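Local coordinates for protein 2,3-dihydroxy-2,3-dihydrophenylpropionate dehydrogenase (Pseudomonas sp. MC1, PDB 5XTF) that catalyses the NAD+-dependent oxidation of naphthalene cis-dihydrodiol to 1,2-dihydroxynaphthalene, a step in the breakdown of aromatic hydrocarbons, at residues Val50-Asn56 with Ala70-Gly76; Tyr136-Ile140 with Val154-Ala158; Gly96-Phe101 with Ala143-Leu147. All blocks are in the same frame, centred on the assembly; numbering follows the deposited sequence.

Contact 1. Residues Val50-Asn56 with Ala70-Gly76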
loop_
_atom_site.group_PDB
_atom_site.type_symbol
_atom_site.label_atom_id
_atom_site.label_comp_id
_atom_site.label_asym_id
_atom_site.label_seq_id
_atom_site.Cartn_x
_atom_site.Cartn_y
_atom_site.Cartn_z
ATOM N N VAL B 50 10.165 -7.407 32.898
ATOM C CA VAL B 50 10.270 -8.107 31.623
ATOM C C VAL B 50 10.162 -9.602 31.864
ATOM O O VAL B 50 10.868 -10.152 32.718
ATOM C CB VAL B 50 11.589 -7.773 30.899
ATOM C CG1 VAL B 50 11.725 -8.606 29.620
ATOM C CG2 VAL B 50 11.653 -6.279 30.598
ATOM N N SER B 51 9.287 -10.255 31.118
ATOM C CA SER B 51 9.352 -11.697 30.982
ATOM C C SER B 51 9.703 -12.047 29.547
ATOM O O SER B 51 9.488 -11.263 28.611
ATOM C CB SER B 51 8.045 -12.373 31.385
ATOM O OG SER B 51 7.125 -12.331 30.334
ATOM N N ALA B 52 10.243 -13.244 29.373
ATOM C CA ALA B 52 10.934 -13.562 28.135
ATOM C C ALA B 52 10.814 -15.048 27.859
ATOM O O ALA B 52 11.031 -15.869 28.755
ATOM C CB ALA B 52 12.409 -13.158 28.212
ATOM N N LEU B 53 10.458 -15.377 26.624
ATOM C CA LEU B 53 10.404 -16.747 26.149
ATOM C C LEU B 53 11.613 -16.997 25.266
ATOM O O LEU B 53 11.866 -16.243 24.320
ATOM C CB LEU B 53 9.121 -17.012 25.371
ATOM C CG LEU B 53 9.038 -18.423 24.796
ATOM C CD1 LEU B 53 9.225 -19.447 25.890
ATOM C CD2 LEU B 53 7.708 -18.643 24.064
ATOM N N VAL B 54 12.343 -18.057 25.569
ATOM C CA VAL B 54 13.643 -18.320 24.979
ATOM C C VAL B 54 13.685 -19.774 24.520
ATOM O O VAL B 54 12.974 -20.619 25.069
ATOM C CB VAL B 54 14.732 -17.992 26.012
ATOM C CG1 VAL B 54 15.018 -19.164 26.961
ATOM C CG2 VAL B 54 15.909 -17.558 25.330
ATOM N N ARG B 55 14.497 -20.069 23.487
ATOM C CA ARG B 55 14.450 -21.397 22.859
ATOM C C ARG B 55 15.193 -22.474 23.638
ATOM O O ARG B 55 14.819 -23.647 23.555
ATOM C CB ARG B 55 15.040 -21.413 21.439
ATOM C CG ARG B 55 14.316 -20.630 20.379
ATOM C CD ARG B 55 15.237 -19.585 19.730
ATOM N NE ARG B 55 15.565 -18.463 20.614
ATOM C CZ ARG B 55 14.685 -17.562 21.026
ATOM N NH1 ARG B 55 13.418 -17.624 20.676
ATOM N NH2 ARG B 55 15.052 -16.603 21.805
ATOM N N ASN B 56 16.268 -22.140 24.344
ATOM C CA ASN B 56 17.021 -23.192 25.005
ATOM C C ASN B 56 17.716 -22.640 26.243
ATOM O O ASN B 56 17.609 -21.459 26.587
ATOM C CB ASN B 56 18.011 -23.837 24.037
ATOM C CG ASN B 56 18.990 -22.845 23.467
ATOM O OD1 ASN B 56 19.475 -21.956 24.171
ATOM N ND2 ASN B 56 19.291 -22.986 22.183
ATOM N N ALA B 70 16.073 -10.857 37.927
ATOM C CA ALA B 70 15.078 -9.808 37.715
ATOM C C ALA B 70 14.050 -10.199 36.647
ATOM O O ALA B 70 12.909 -9.717 36.689
ATOM C CB ALA B 70 15.769 -8.492 37.355
ATOM N N LEU B 71 14.414 -11.075 35.706
ATOM C CA LEU B 71 13.497 -11.477 34.650
ATOM C C LEU B 71 12.724 -12.717 35.063
ATOM O O LEU B 71 13.117 -13.465 35.960
ATOM C CB LEU B 71 14.231 -11.767 33.339
ATOM C CG LEU B 71 15.196 -10.694 32.856
ATOM C CD1 LEU B 71 15.832 -11.122 31.560
ATOM C CD2 LEU B 71 14.501 -9.350 32.709
ATOM N N GLU B 72 11.601 -12.919 34.396
ATOM C CA GLU B 72 10.893 -14.185 34.422
ATOM C C GLU B 72 11.150 -14.825 33.072
ATOM O O GLU B 72 10.891 -14.203 32.039
ATOM C CB GLU B 72 9.401 -13.971 34.668
ATOM C CG GLU B 72 8.637 -15.225 35.049
ATOM C CD GLU B 72 9.121 -15.838 36.367
ATOM O OE1 GLU B 72 9.512 -15.083 37.291
ATOM O OE2 GLU B 72 9.101 -17.078 36.484
ATOM N N ILE B 73 11.693 -16.034 33.069
ATOM C CA ILE B 73 12.163 -16.675 31.847
ATOM C C ILE B 73 11.497 -18.034 31.714
ATOM O O ILE B 73 11.432 -18.800 32.678
ATOM C CB ILE B 73 13.698 -16.809 31.826
ATOM C CG1 ILE B 73 14.352 -15.431 31.965
ATOM C CG2 ILE B 73 14.170 -17.521 30.554
ATOM C CD1 ILE B 73 15.871 -15.462 32.131
ATOM N N VAL B 74 10.974 -18.313 30.529
ATOM C CA VAL B 74 10.457 -19.622 30.162
ATOM C C VAL B 74 11.277 -20.103 28.975
ATOM O O VAL B 74 11.493 -19.341 28.022
ATOM C CB VAL B 74 8.959 -19.569 29.802
ATOM C CG1 VAL B 74 8.507 -20.887 29.238
ATOM C CG2 VAL B 74 8.122 -19.176 31.006
ATOM N N VAL B 75 11.760 -21.343 29.048
ATOM C CA VAL B 75 12.499 -21.978 27.962
ATOM C C VAL B 75 11.555 -22.931 27.247
ATOM O O VAL B 75 10.944 -23.793 27.896
ATOM C CB VAL B 75 13.725 -22.746 28.486
ATOM C CG1 VAL B 75 14.373 -23.507 27.341
ATOM C CG2 VAL B 75 14.723 -21.820 29.198
ATOM N N GLY B 76 11.448 -22.810 25.927
ATOM C CA GLY B 76 10.610 -23.721 25.178
ATOM C C GLY B 76 10.284 -23.192 23.793
ATOM O O GLY B 76 10.851 -22.204 23.330
HETATM O O HOH W 1 12.202 -7.633 35.119
#
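Ala-52 and Val-54 are stitched to Glu-72, Val-74 and Gly-76 as two neighbouring parallel strands. Ala-52 N gives its hydrogen to Glu-72 O, and Ala-52 O takes that of Val-74 N. Val-54 repeats the pattern, ending with Gly-76 N on Val-54 O at 2.8 Å.

The packing is tightest around Val-54. With chi1 at 85°, its CG1 is turned against Val-75, side by side with it, and meets Val-75 CG2 at 3.5 Å, closer than usual for two carbons. On the other face, Leu-53 CD1 reaches over Val-74, 3.1 Å from Val-74 O and 3.7 Å from Val-74 CG1.

The Glu-72 end is looser, and Ala-70 and Glu-72 are partly exposed. The bond from Glu-72 N to Val-50 O is weak at 3.3 Å, and a water then bridges Val-50 N and Ala-70 O. The side chain of Glu-72 meets Ser-51 at CB, 3.9 Å from Ser-51 CB. Its carboxylate bends away to a salt bridge with Arg-94.

Strand 49-54, helix 57-67 and strand 72-75 form a beta-alpha-beta unit of the Rossmann fold. Strand 72-75 is outermost at this end of the sheet within the chain. Helix 57-67 covers Val-54, Ile-73 and Val-75, and helix 34-46 covers Val-50 and Leu-71. Helix 81-95 lies against Leu-53 and Val-74, while strand 25-28 borders Ser-51 and Leu-53.

Contact 2. Residues Tyr136-Ile140 with Val154-Ala158; sequences YFSGI and VVMTA
Thr-157 O accepts two bonds, one from Tyr-136 OH of the helix and a weak one from Lys-176 NZ. The phenol bond is short, 2.6 Å from Tyr-136 OH to Thr-157 O. It arrives at 129° to the C=O, in the carbonyl plane and on a lone pair. The oxygen in turn lies at the edge of the Tyr-136 ring, near the ring plane. This bond satisfies a buried phenol and limits the swing of the ring. Lys-176 also bonds Ala-158 O. These bonds hold the ammonium group of Lys-176, an NAD(+)-binding residue, at the end of the strand; no cofactor is bound to this chain. Thr-157 OG1 has other partners, Asn-104 and Tyr-250.

Behind the hydroxyl, the Tyr-136 ring rests obliquely against Met-156. The nearest carbons are Tyr-136 CD2 and Met-156 CG, 3.7 Å apart. The nearly extended chi2 of Met-156 carries its SD to the ring. The sulfur lies 4.9 Å from the centroid of the Tyr-136 ring and 61° off the ring normal, an oblique Met-aromatic contact. One turn further along the helix, Ile-140 CD1 meets Val-154 CG1 at 3.9 Å and also reaches Met-156 SD at 4.2 Å. The Ile-140 and Met-156 side chains cross at about a right angle.

All five touching residues are buried. Helix 170-190 closes in on Tyr-136 and Met-156, and a second subunit packs on Ile-140 and on Phe-137. The helix segment runs nearly antiparallel to the strand, at 162° and 10.7 Å between axes. Helix 118-150 connects strands 100-103 and 153-157, a beta-alpha-beta crossover of the Rossmann fold of short-chain dehydrogenases/reductases.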
loop_
_atom_site.group_PDB
_atom_site.type_symbol
_atom_site.label_atom_id
_atom_site.label_comp_id
_atom_site.label_asym_id
_atom_site.label_seq_id
_atom_site.Cartn_x
_atom_site.Cartn_y
_atom_site.Cartn_z
ATOM N N TYR B 136 2.145 -16.403 16.462
ATOM C CA TYR B 136 1.674 -15.069 16.843
ATOM C C TYR B 136 0.224 -15.128 17.315
ATOM O O TYR B 136 -0.125 -14.552 18.355
ATOM C CB TYR B 136 1.802 -14.076 15.687
ATOM C CG TYR B 136 3.192 -13.541 15.417
ATOM C CD1 TYR B 136 4.322 -14.091 16.020
ATOM C CD2 TYR B 136 3.369 -12.470 14.553
ATOM C CE1 TYR B 136 5.590 -13.578 15.752
ATOM C CE2 TYR B 136 4.622 -11.958 14.279
ATOM C CZ TYR B 136 5.722 -12.507 14.876
ATOM O OH TYR B 136 6.935 -11.960 14.564
ATOM N N PHE B 137 -0.632 -15.847 16.566
ATOM C CA PHE B 137 -2.011 -16.062 17.003
ATOM C C PHE B 137 -2.059 -16.712 18.382
ATOM O O PHE B 137 -2.861 -16.314 19.237
ATOM C CB PHE B 137 -2.764 -16.927 15.989
ATOM C CG PHE B 137 -3.265 -16.172 14.778
ATOM C CD1 PHE B 137 -2.560 -16.205 13.578
ATOM C CD2 PHE B 137 -4.445 -15.452 14.834
ATOM C CE1 PHE B 137 -3.019 -15.520 12.461
ATOM C CE2 PHE B 137 -4.911 -14.765 13.725
ATOM C CZ PHE B 137 -4.197 -14.799 12.540
ATOM N N SER B 138 -1.199 -17.707 18.617
ATOM C CA SER B 138 -1.205 -18.435 19.888
ATOM C C SER B 138 -0.795 -17.537 21.057
ATOM O O SER B 138 -1.489 -17.482 22.080
ATOM C CB SER B 138 -0.294 -19.658 19.780
ATOM O OG SER B 138 -0.143 -20.327 21.028
ATOM N N GLY B 139 0.317 -16.809 20.916
ATOM C CA GLY B 139 0.712 -15.862 21.948
ATOM C C GLY B 139 -0.359 -14.832 22.265
ATOM O O GLY B 139 -0.621 -14.534 23.436
ATOM N N ILE B 140 -0.995 -14.270 21.232
ATOM C CA ILE B 140 -1.999 -13.233 21.468
ATOM C C ILE B 140 -3.245 -13.820 22.134
ATOM O O ILE B 140 -3.810 -13.221 23.065
ATOM C CB ILE B 140 -2.332 -12.511 20.149
ATOM C CG1 ILE B 140 -1.144 -11.640 19.733
ATOM C CG2 ILE B 140 -3.621 -11.709 20.284
ATOM C CD1 ILE B 140 -1.123 -11.285 18.295
ATOM N N VAL B 154 -0.279 -4.917 21.866
ATOM C CA VAL B 154 0.488 -5.967 21.212
ATOM C C VAL B 154 1.429 -5.316 20.211
ATOM O O VAL B 154 1.047 -4.364 19.522
ATOM C CB VAL B 154 -0.434 -6.978 20.504
ATOM C CG1 VAL B 154 0.383 -8.023 19.798
ATOM C CG2 VAL B 154 -1.352 -7.610 21.499
ATOM N N VAL B 155 2.656 -5.822 20.126
ATOM C CA VAL B 155 3.577 -5.461 19.053
ATOM C C VAL B 155 4.067 -6.748 18.431
ATOM O O VAL B 155 4.565 -7.628 19.142
ATOM C CB VAL B 155 4.774 -4.625 19.529
ATOM C CG1 VAL B 155 5.539 -4.096 18.320
ATOM C CG2 VAL B 155 4.317 -3.491 20.427
ATOM N N MET B 156 3.910 -6.871 17.115
ATOM C CA MET B 156 4.429 -7.994 16.365
ATOM C C MET B 156 5.642 -7.561 15.561
ATOM O O MET B 156 5.731 -6.421 15.091
ATOM C CB MET B 156 3.375 -8.572 15.420
ATOM C CG MET B 156 2.243 -9.311 16.118
ATOM S SD MET B 156 0.883 -9.701 14.994
ATOM C CE MET B 156 -0.203 -8.304 15.226
ATOM N N THR B 157 6.581 -8.474 15.411
ATOM C CA THR B 157 7.680 -8.276 14.482
ATOM C C THR B 157 7.218 -8.741 13.100
ATOM O O THR B 157 6.921 -9.927 12.892
ATOM C CB THR B 157 8.924 -9.034 14.951
ATOM O OG1 THR B 157 9.400 -8.479 16.189
ATOM C CG2 THR B 157 10.023 -8.972 13.908
ATOM N N ALA B 158 7.104 -7.793 12.173
ATOM C CA ALA B 158 6.885 -8.095 10.767
ATOM C C ALA B 158 8.251 -8.215 10.110
ATOM O O ALA B 158 9.123 -8.902 10.650
ATOM C CB ALA B 158 6.021 -7.019 10.108
#

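Contact 3. Residues Gly96-Phe101 with Ala143-Leu147; sequences GHLDCF and ALPEL
In the beta-alpha-beta unit of strand 100-103, helix 118-150 and strand 153-157, part of the Rossmann fold, Leu-98 and Phe-101 pack on Ala-143 and Leu-147. The segment 96-101 enters the sheet here, and the helix passes over it near its own C-terminal end. No direct hydrogen bond joins the two segments.

Ala-143 CB touches two side chains at once. It is 4.0 Å from Leu-98 CD2 and 4.0 Å from Phe-101 CB. The Phe-101 ring runs on past segment 143-147, toward the earlier turn of the same helix at Gly-139. Leu-147 CD2 lies along the backbone, 3.7 Å from Asp-99 O, and its CD1 approaches Phe-101 CB at 4.3 Å. Leu-98 is also covered by helix 81-95, through Ile-88, Thr-91 and Ile-92. Leu-147 continues onto Val-154 of the next strand. Asp-99 turns to the other side, where its carboxylate meets Arg-256 and Val-25 N.

The helix is kinked at Pro-145 and Glu-146. Pro-145 has no N-H to give, and Glu-146 N makes a weak bond to Ala-143 O in place of the usual helical one. At the more open end, Leu-98 CB and Glu-146 CB face each other. The Glu-146 chain bends at chi2 (-62°), bringing its carboxylate round to a water. That water accepts the hydrogen of Leu-98 N at 2.8 Å. It also lies 2.7 Å from Glu-146 OE1 and close to Glu-146 O.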
loop_
_atom_site.group_PDB
_atom_site.type_symbol
_atom_site.label_atom_id
_atom_site.label_comp_id
_atom_site.label_asym_id
_atom_site.label_seq_id
_atom_site.Cartn_x
_atom_site.Cartn_y
_atom_site.Cartn_z
ATOM N N GLY B 96 2.103 -9.768 38.444
ATOM C CA GLY B 96 0.762 -9.307 38.777
ATOM C C GLY B 96 -0.159 -8.974 37.629
ATOM O O GLY B 96 -1.350 -9.290 37.680
ATOM N N HIS B 97 0.371 -8.345 36.587
ATOM C CA HIS B 97 -0.416 -7.963 35.419
ATOM C C HIS B 97 0.502 -8.001 34.199
ATOM O O HIS B 97 1.704 -8.255 34.309
ATOM C CB HIS B 97 -1.042 -6.571 35.608
ATOM C CG HIS B 97 -0.027 -5.476 35.693
ATOM N ND1 HIS B 97 0.589 -5.121 36.873
ATOM C CD2 HIS B 97 0.526 -4.695 34.731
ATOM C CE1 HIS B 97 1.461 -4.156 36.640
ATOM N NE2 HIS B 97 1.446 -3.880 35.348
ATOM N N LEU B 98 -0.071 -7.761 33.023
ATOM C CA LEU B 98 0.699 -7.719 31.785
ATOM C C LEU B 98 0.233 -6.509 30.992
ATOM O O LEU B 98 -0.965 -6.375 30.725
ATOM C CB LEU B 98 0.523 -9.007 30.972
ATOM C CG LEU B 98 1.197 -9.042 29.589
ATOM C CD1 LEU B 98 2.729 -9.058 29.699
ATOM C CD2 LEU B 98 0.735 -10.232 28.813
ATOM N N ASP B 99 1.164 -5.627 30.621
ATOM C CA ASP B 99 0.796 -4.446 29.843
ATOM C C ASP B 99 1.037 -4.585 28.345
ATOM O O ASP B 99 0.291 -4.001 27.560
ATOM C CB ASP B 99 1.547 -3.206 30.344
ATOM C CG ASP B 99 1.216 -2.874 31.785
ATOM O OD1 ASP B 99 0.146 -2.268 32.020
ATOM O OD2 ASP B 99 2.024 -3.223 32.683
ATOM N N CYS B 100 2.060 -5.318 27.918
ATOM C CA CYS B 100 2.402 -5.379 26.506
ATOM C C CYS B 100 2.888 -6.777 26.176
ATOM O O CYS B 100 3.633 -7.376 26.953
ATOM C CB CYS B 100 3.482 -4.346 26.148
ATOM S SG CYS B 100 3.885 -4.256 24.358
ATOM N N PHE B 101 2.439 -7.308 25.049
ATOM C CA PHE B 101 2.932 -8.578 24.533
ATOM C C PHE B 101 3.605 -8.326 23.191
ATOM O O PHE B 101 2.989 -7.752 22.282
ATOM C CB PHE B 101 1.810 -9.609 24.371
ATOM C CG PHE B 101 2.282 -10.908 23.763
ATOM C CD1 PHE B 101 3.064 -11.782 24.499
ATOM C CD2 PHE B 101 1.963 -11.249 22.462
ATOM C CE1 PHE B 101 3.516 -12.972 23.959
ATOM C CE2 PHE B 101 2.414 -12.449 21.917
ATOM C CZ PHE B 101 3.190 -13.302 22.670
ATOM N N ALA B 143 -2.403 -14.119 25.683
ATOM C CA ALA B 143 -2.180 -12.876 26.409
ATOM C C ALA B 143 -3.441 -12.036 26.561
ATOM O O ALA B 143 -3.497 -11.202 27.471
ATOM C CB ALA B 143 -1.089 -12.045 25.732
ATOM N N LEU B 144 -4.464 -12.275 25.731
ATOM C CA LEU B 144 -5.637 -11.415 25.602
ATOM C C LEU B 144 -6.315 -11.128 26.944
ATOM O O LEU B 144 -6.420 -9.953 27.320
ATOM C CB LEU B 144 -6.640 -12.027 24.621
ATOM C CG LEU B 144 -7.631 -11.041 24.000
ATOM C CD1 LEU B 144 -6.914 -9.972 23.224
ATOM C CD2 LEU B 144 -8.579 -11.750 23.083
ATOM N N PRO B 145 -6.762 -12.138 27.709
ATOM C CA PRO B 145 -7.483 -11.812 28.949
ATOM C C PRO B 145 -6.710 -10.861 29.855
ATOM O O PRO B 145 -7.317 -9.959 30.447
ATOM C CB PRO B 145 -7.713 -13.185 29.587
ATOM C CG PRO B 145 -7.620 -14.164 28.451
ATOM C CD PRO B 145 -6.572 -13.596 27.563
ATOM N N GLU B 146 -5.379 -10.976 29.906
ATOM C CA GLU B 146 -4.586 -10.079 30.743
ATOM C C GLU B 146 -4.391 -8.703 30.110
ATOM O O GLU B 146 -4.354 -7.697 30.827
ATOM C CB GLU B 146 -3.236 -10.726 31.052
ATOM C CG GLU B 146 -3.360 -11.904 32.029
ATOM C CD GLU B 146 -3.908 -11.467 33.404
ATOM O OE1 GLU B 146 -3.497 -10.390 33.906
ATOM O OE2 GLU B 146 -4.769 -12.182 33.975
ATOM N N LEU B 147 -4.268 -8.635 28.780
ATOM C CA LEU B 147 -4.206 -7.340 28.103
ATOM C C LEU B 147 -5.510 -6.558 28.242
ATOM O O LEU B 147 -5.479 -5.321 28.305
ATOM C CB LEU B 147 -3.857 -7.543 26.629
ATOM C CG LEU B 147 -2.470 -8.139 26.369
ATOM C CD1 LEU B 147 -2.285 -8.450 24.912
ATOM C CD2 LEU B 147 -1.406 -7.154 26.820
HETATM O O HOH W 2 -2.903 -7.874 33.162
#

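The three contacts reach one parallel sheet. Contact 1 lies at its 72-75 edge, with its centre about 16 Å from the centres of contacts 2 and 3, and touches neither. Contacts 2 and 3 share helix 118-150 and use neighbouring strands, with centres about 13 Å apart. They meet directly: Val-155 N is 2.9 Å from Phe-101 O, a probable hydrogen bond, and Gly-139 CA packs 3.6 Å from Phe-101 CZ. NAD(+) is not bound to this chain, but contacts 1 and 2 border residues that bind it: Arg-55 lies beside Gln-59, Leu-53 beside Val-78, Thr-157 beside Asn-104 and Tyr-136 beside Lys-176. In contact 3, Phe-101 is about 6 Å from Val-78 between side chains.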